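Local coordinates for membrane protein (Acinetobacter baumannii AB307-0294, PDB 5DL5) that probably forms a beta-barrel channel across the outer membrane, through which small solutes, antibiotics perhaps among them, can enter the cell, at residues 115-119 and 120-124; 383-387 and 388-392; 406-409 and 410-413. All coordinates share one frame; numbering follows the deposited sequence.

Contact 1 of 3, residues 115-119 and 120-124; sequences KARFS and NTTVR
The guanidinium group of Arg124 is met obliquely by the aliphatic part of Lys115, whose CD lies 3.7 Å from Arg124 NH2; the two side chains run alongside each other and point the same way. The ring of Phe118 has Ser119 CB over one face, 4.0 Å from the plane and nearer its edge than its centre. Although Lys115 NZ and Arg124 NH2 come within 4.0 Å, both side chains form salt bridges with Glu62 OE1, so the two like charges share an anion. Arg124 NH1 also bonds Ser113 OG. A water also accepts from both, its bond from Arg124 NH2 being weak. Lys115 reaches this site with CG between its backbone N and carbonyl carbon (chi1 54°) and the rest of the chain extended. The case illustrates a tight beta hairpin: strands 106-118 and 121-125 are joined by a type II' turn with Ser119 and Asn120 at its corners. Ala116 and Val123 form a hydrogen-bonded pair, with Val123 N donating to Ala116 O at 2.9 Å, and Phe118 pairs likewise with Thr121 (Thr121 N to Phe118 O, 2.9 Å). On the face that carries Lys115 and Arg124, the non-hydrogen-bonded pair Arg117-Thr122 brings CG of Arg117 to 3.5 Å from OG1 of Thr122. Beyond that touch the arginine bends away, and its NE bonds Gln18. At the turn, Glu156 accepts from Ser119 OG and also bonds Thr121 OG1.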
# COMPACT_ATOMS: atom_id res chain seq x y z
N LYS A 115 -2.25 24.66 -2.55
CA LYS A 115 -1.72 24.21 -3.81
C LYS A 115 -1.69 25.32 -4.79
O LYS A 115 -2.40 26.30 -4.61
CB LYS A 115 -2.59 23.06 -4.38
CG LYS A 115 -4.03 23.28 -4.51
CD LYS A 115 -4.81 22.02 -4.84
CE LYS A 115 -6.23 22.43 -5.16
NZ LYS A 115 -7.13 21.26 -5.26
N ALA A 116 -0.73 25.25 -5.70
CA ALA A 116 -0.50 26.23 -6.69
C ALA A 116 -0.23 25.54 -7.99
O ALA A 116 0.30 24.42 -7.98
CB ALA A 116 0.66 27.14 -6.26
N ARG A 117 -0.68 26.14 -9.08
CA ARG A 117 -0.57 25.51 -10.39
C ARG A 117 -0.14 26.51 -11.44
O ARG A 117 -0.71 27.59 -11.51
CB ARG A 117 -1.86 24.79 -10.80
CG ARG A 117 -1.69 23.94 -12.08
CD ARG A 117 -2.93 23.17 -12.45
NE ARG A 117 -4.07 24.10 -12.65
CZ ARG A 117 -5.34 23.71 -12.66
NH1 ARG A 117 -5.64 22.42 -12.55
NH2 ARG A 117 -6.30 24.56 -12.78
N PHE A 118 0.85 26.15 -12.25
CA PHE A 118 1.32 26.97 -13.38
C PHE A 118 1.46 26.03 -14.55
O PHE A 118 2.11 24.99 -14.40
CB PHE A 118 2.72 27.46 -13.05
CG PHE A 118 3.40 28.09 -14.23
CD1 PHE A 118 2.89 29.27 -14.81
CD2 PHE A 118 4.52 27.52 -14.79
CE1 PHE A 118 3.51 29.85 -15.94
CE2 PHE A 118 5.13 28.11 -15.86
CZ PHE A 118 4.61 29.27 -16.44
N SER A 119 0.86 26.37 -15.69
CA SER A 119 0.85 25.56 -16.87
C SER A 119 0.28 24.14 -16.52
O SER A 119 -0.95 24.03 -16.17
CB SER A 119 2.23 25.67 -17.49
OG SER A 119 2.44 24.84 -18.58
N ASN A 120 1.10 23.08 -16.68
CA ASN A 120 0.76 21.74 -16.26
C ASN A 120 1.52 21.23 -15.08
O ASN A 120 1.68 19.99 -14.90
CB ASN A 120 1.00 20.77 -17.40
CG ASN A 120 0.25 21.22 -18.62
OD1 ASN A 120 -0.96 21.22 -18.66
ND2 ASN A 120 0.98 21.68 -19.59
N THR A 121 1.92 22.12 -14.20
CA THR A 121 2.65 21.71 -12.97
C THR A 121 2.00 22.17 -11.69
O THR A 121 1.69 23.37 -11.55
CB THR A 121 4.08 22.31 -13.06
OG1 THR A 121 4.75 21.77 -14.19
CG2 THR A 121 4.90 22.05 -11.82
N THR A 122 1.78 21.26 -10.73
CA THR A 122 1.16 21.56 -9.47
C THR A 122 2.17 21.37 -8.34
O THR A 122 3.05 20.46 -8.40
CB THR A 122 -0.04 20.65 -9.30
OG1 THR A 122 -0.93 20.92 -10.38
CG2 THR A 122 -0.84 20.92 -8.01
N VAL A 123 2.10 22.23 -7.32
CA VAL A 123 2.82 22.05 -6.06
C VAL A 123 1.80 22.02 -4.94
O VAL A 123 0.92 22.86 -4.84
CB VAL A 123 3.88 23.15 -5.79
CG1 VAL A 123 4.72 22.84 -4.52
CG2 VAL A 123 4.84 23.28 -6.99
N ARG A 124 1.86 21.01 -4.10
CA ARG A 124 0.98 20.91 -2.94
C ARG A 124 1.81 20.83 -1.67
O ARG A 124 2.69 19.96 -1.53
CB ARG A 124 0.13 19.71 -3.11
CG ARG A 124 -0.79 19.43 -1.97
CD ARG A 124 -1.56 18.15 -2.18
NE ARG A 124 -2.42 18.07 -3.35
CZ ARG A 124 -3.69 18.50 -3.37
NH1 ARG A 124 -4.23 19.20 -2.34
NH2 ARG A 124 -4.43 18.35 -4.48
O HOH W 1 -6.39 19.33 -6.58

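Contact 2 of 3, residues 383-387 and 388-392; sequences YTVQS and GFAKD
Val385 and Ala390 supply the apolar part of this contact, with CG1 of the valine 4.3 Å from CB of the alanine. The branch reaches there because CG1 stands opposite the backbone N (chi1 175°), which also brings it over the peptide that links Ala390 to Lys391. Val385 CB itself lies 3.4 Å from Ala390 O. A looser touch joins Thr384 CG2 to Asp392 CA at 4.0 Å, and Ala390 CB rests over one face of the Phe389 ring, near its rim. The backbone bonds define the motif. Lys391 N donates to Gly388 O at 3.0 Å, closing a type I beta turn from Gly388 to Lys391, and Gly388 enters that turn with a positive phi of 83°. One step further on, Asp392 N donates to Val385 O at 3.1 Å, bringing the two ends of the connection together. Here the chain leaves strand 371-384 and prepares to enter strand 394-404, so the example is a connection between antiparallel barrel strands, longer than a minimal hairpin turn. Backbone bonds of Val385 with Ala393 and of Tyr383 with Leu395 carry the pairing on toward the barrel wall. Polar side chains make short-range contacts. Gln386 NE2 donates a hydrogen bond to Thr384 O (2.8 Å) from above the carbonyl plane, folding the amide back over its own segment. The methylene chain of Lys391 passes Gln386 O, to which its CD comes within 3.1 Å, and then bends so that NZ forms a salt bridge with Asp392 OD1 at 3.4 Å, the hydrogen bond in it being weak.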
# COMPACT_ATOMS: atom_id res chain seq x y z
N TYR A 383 -18.36 -7.64 -4.30
CA TYR A 383 -19.55 -7.15 -5.01
C TYR A 383 -19.55 -5.61 -5.01
O TYR A 383 -19.47 -5.00 -3.91
CB TYR A 383 -20.83 -7.66 -4.31
CG TYR A 383 -22.00 -7.15 -4.97
CD1 TYR A 383 -22.26 -7.49 -6.31
CD2 TYR A 383 -22.85 -6.27 -4.34
CE1 TYR A 383 -23.34 -6.94 -6.99
CE2 TYR A 383 -23.94 -5.75 -5.02
CZ TYR A 383 -24.16 -6.07 -6.33
OH TYR A 383 -25.28 -5.55 -6.97
N THR A 384 -19.73 -4.99 -6.18
CA THR A 384 -19.88 -3.54 -6.33
C THR A 384 -21.22 -3.27 -6.90
O THR A 384 -21.59 -3.93 -7.87
CB THR A 384 -18.76 -2.98 -7.22
OG1 THR A 384 -17.56 -3.35 -6.61
CG2 THR A 384 -18.71 -1.46 -7.27
N VAL A 385 -21.96 -2.34 -6.31
CA VAL A 385 -23.28 -1.99 -6.75
C VAL A 385 -23.11 -1.27 -8.07
O VAL A 385 -22.27 -0.39 -8.18
CB VAL A 385 -24.02 -1.09 -5.68
CG1 VAL A 385 -25.38 -0.62 -6.19
CG2 VAL A 385 -24.24 -1.84 -4.37
N GLN A 386 -23.91 -1.63 -9.04
CA GLN A 386 -23.79 -1.15 -10.44
C GLN A 386 -24.69 0.04 -10.73
O GLN A 386 -24.32 0.89 -11.49
CB GLN A 386 -24.07 -2.29 -11.47
CG GLN A 386 -23.01 -3.42 -11.46
CD GLN A 386 -21.59 -2.92 -11.49
OE1 GLN A 386 -21.22 -2.18 -12.38
NE2 GLN A 386 -20.78 -3.29 -10.51
N SER A 387 -25.84 0.15 -10.14
CA SER A 387 -26.64 1.37 -10.34
C SER A 387 -27.51 1.73 -9.14
O SER A 387 -27.43 1.09 -8.12
CB SER A 387 -27.45 1.16 -11.57
OG SER A 387 -28.21 0.01 -11.41
N GLY A 388 -28.31 2.79 -9.25
CA GLY A 388 -29.21 3.21 -8.18
C GLY A 388 -28.54 4.04 -7.12
O GLY A 388 -27.37 4.34 -7.19
N PHE A 389 -29.27 4.36 -6.07
CA PHE A 389 -28.79 5.34 -5.10
C PHE A 389 -27.44 4.95 -4.50
O PHE A 389 -26.72 5.82 -4.07
CB PHE A 389 -29.86 5.64 -3.99
CG PHE A 389 -29.88 4.64 -2.87
CD1 PHE A 389 -30.60 3.47 -3.00
CD2 PHE A 389 -29.11 4.83 -1.72
CE1 PHE A 389 -30.57 2.50 -1.98
CE2 PHE A 389 -29.06 3.85 -0.71
CZ PHE A 389 -29.81 2.69 -0.84
N ALA A 390 -27.10 3.64 -4.45
CA ALA A 390 -25.89 3.17 -3.78
C ALA A 390 -24.82 2.72 -4.78
O ALA A 390 -23.86 2.03 -4.43
CB ALA A 390 -26.24 2.00 -2.87
N LYS A 391 -24.93 3.16 -6.00
CA LYS A 391 -23.87 2.95 -6.98
C LYS A 391 -22.50 3.21 -6.48
O LYS A 391 -22.30 4.18 -5.80
CB LYS A 391 -24.17 3.76 -8.24
CG LYS A 391 -23.39 3.22 -9.42
CD LYS A 391 -23.87 3.90 -10.70
CE LYS A 391 -22.66 4.13 -11.59
NZ LYS A 391 -21.76 5.09 -10.90
N ASP A 392 -21.59 2.27 -6.78
CA ASP A 392 -20.23 2.16 -6.33
C ASP A 392 -20.03 1.77 -4.90
O ASP A 392 -18.91 1.61 -4.52
CB ASP A 392 -19.30 3.38 -6.58
CG ASP A 392 -19.35 3.92 -8.01
OD1 ASP A 392 -19.72 3.18 -8.96
OD2 ASP A 392 -19.03 5.14 -8.14

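Contact 3 of 3, residues 406-409 and 410-413; sequences DAYQ and GAYI
Tyr408 and Tyr412 make a local aromatic contact across a turn, in the connection between barrel strands 394-404 and 416-428. Their side chains lie alongside each other and point the same way, with ring planes at 16° and centroids 5.0 Å apart, but the rings are displaced along their planes and share little of their faces. What fills the face of Tyr408 is instead CB of Tyr412, a CH-pi contact 3.6 Å from the centroid and only 15° off the ring normal. In return, OH of Tyr408 sits over one face of the Tyr412 ring, 3.5 Å from CG, while CG1 of Ile413 lies over the opposite face. CG of Tyr412 lies opposite its backbone N (chi1 -172°), which carries its ring out alongside that of Tyr408, the residue just before the turn. The pairing rests on a type I beta turn from Gln409 to Tyr412, in which Tyr412 N donates to Gln409 O at 2.9 Å. A water gives a second link across the turn: it donates to Tyr408 O at 2.6 Å, accepts from Ile413 N at 3.0 Å, and lies in plane at the edge of the Tyr412 ring. Gln409 ties the turn to its flanks, its amide donating to Ser405 O and accepting from Asp415 N, and Tyr412 OH bonds Asp325 N. Tyr408 packs on Ile363 and Val365 of strand 351-365, and both tyrosines touch Glu374 of strand 371-384 and Tyr402 of strand 394-404.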
# COMPACT_ATOMS: atom_id res chain seq x y z
N ASP A 406 8.53 -23.98 11.01
CA ASP A 406 8.78 -23.72 12.44
C ASP A 406 9.63 -22.45 12.72
O ASP A 406 9.34 -21.72 13.71
CB ASP A 406 9.55 -24.88 13.08
CG ASP A 406 8.78 -26.11 13.06
OD1 ASP A 406 7.56 -25.95 12.88
OD2 ASP A 406 9.35 -27.23 13.28
N ALA A 407 10.60 -22.21 11.82
CA ALA A 407 11.58 -21.15 11.95
C ALA A 407 11.00 -19.76 11.59
O ALA A 407 11.64 -18.80 11.80
CB ALA A 407 12.74 -21.50 11.01
N TYR A 408 9.82 -19.69 10.97
CA TYR A 408 9.18 -18.48 10.47
C TYR A 408 7.78 -18.33 11.03
O TYR A 408 6.79 -18.14 10.30
CB TYR A 408 9.14 -18.49 8.95
CG TYR A 408 9.15 -17.19 8.18
CD1 TYR A 408 10.19 -16.23 8.34
CD2 TYR A 408 8.18 -16.92 7.23
CE1 TYR A 408 10.29 -15.01 7.56
CE2 TYR A 408 8.23 -15.72 6.51
CZ TYR A 408 9.33 -14.79 6.65
OH TYR A 408 9.22 -13.68 5.84
N GLN A 409 7.73 -18.29 12.33
CA GLN A 409 6.51 -18.13 13.09
C GLN A 409 6.62 -16.70 13.67
O GLN A 409 6.31 -15.76 12.98
CB GLN A 409 6.35 -19.24 14.16
CG GLN A 409 6.08 -20.65 13.59
CD GLN A 409 4.84 -20.75 12.70
OE1 GLN A 409 3.70 -20.40 13.11
NE2 GLN A 409 5.05 -21.33 11.49
N GLY A 410 7.15 -16.55 14.88
CA GLY A 410 7.27 -15.27 15.54
C GLY A 410 8.24 -14.35 14.79
O GLY A 410 8.06 -13.14 14.82
N ALA A 411 9.23 -14.90 14.07
CA ALA A 411 9.99 -14.08 13.13
C ALA A 411 9.18 -13.34 12.10
O ALA A 411 9.74 -12.43 11.55
CB ALA A 411 11.10 -14.84 12.44
N TYR A 412 7.89 -13.67 11.83
CA TYR A 412 7.15 -12.95 10.79
C TYR A 412 5.67 -12.86 11.14
O TYR A 412 5.33 -12.01 11.89
CB TYR A 412 7.40 -13.51 9.37
CG TYR A 412 6.81 -12.68 8.23
CD1 TYR A 412 7.17 -11.34 8.04
CD2 TYR A 412 5.88 -13.20 7.41
CE1 TYR A 412 6.63 -10.60 7.03
CE2 TYR A 412 5.32 -12.46 6.42
CZ TYR A 412 5.68 -11.17 6.22
OH TYR A 412 5.14 -10.56 5.17
N ILE A 413 4.82 -13.75 10.69
CA ILE A 413 3.40 -13.74 11.06
C ILE A 413 3.05 -14.98 11.81
O ILE A 413 2.49 -14.93 12.86
CB ILE A 413 2.50 -13.62 9.79
CG1 ILE A 413 2.71 -12.20 9.13
CG2 ILE A 413 1.04 -13.78 10.16
CD1 ILE A 413 2.18 -12.10 7.69
O HOH W 2 5.33 -16.29 9.21

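Overall arrangement
Three separate turns of one porin chain are compared, in series along the sequence and none touching another. Contacts 1 and 2 lie at connections which, by the usual porin topology, probably face the periplasm; their centres are about 34 Å apart and their nearest atoms about 20 Å. Contact 3 belongs to a connection probably on the extracellular side. Its centre is about 47 Å from that of contact 1, across the centre of the chain, and about 41 Å from that of contact 2, although strand 394-404 joins the connections holding contacts 2 and 3. A bound C8E detergent touches Ile413 of contact 3, whereas the side chain of Phe389 in contact 2 is about 14 Å from one.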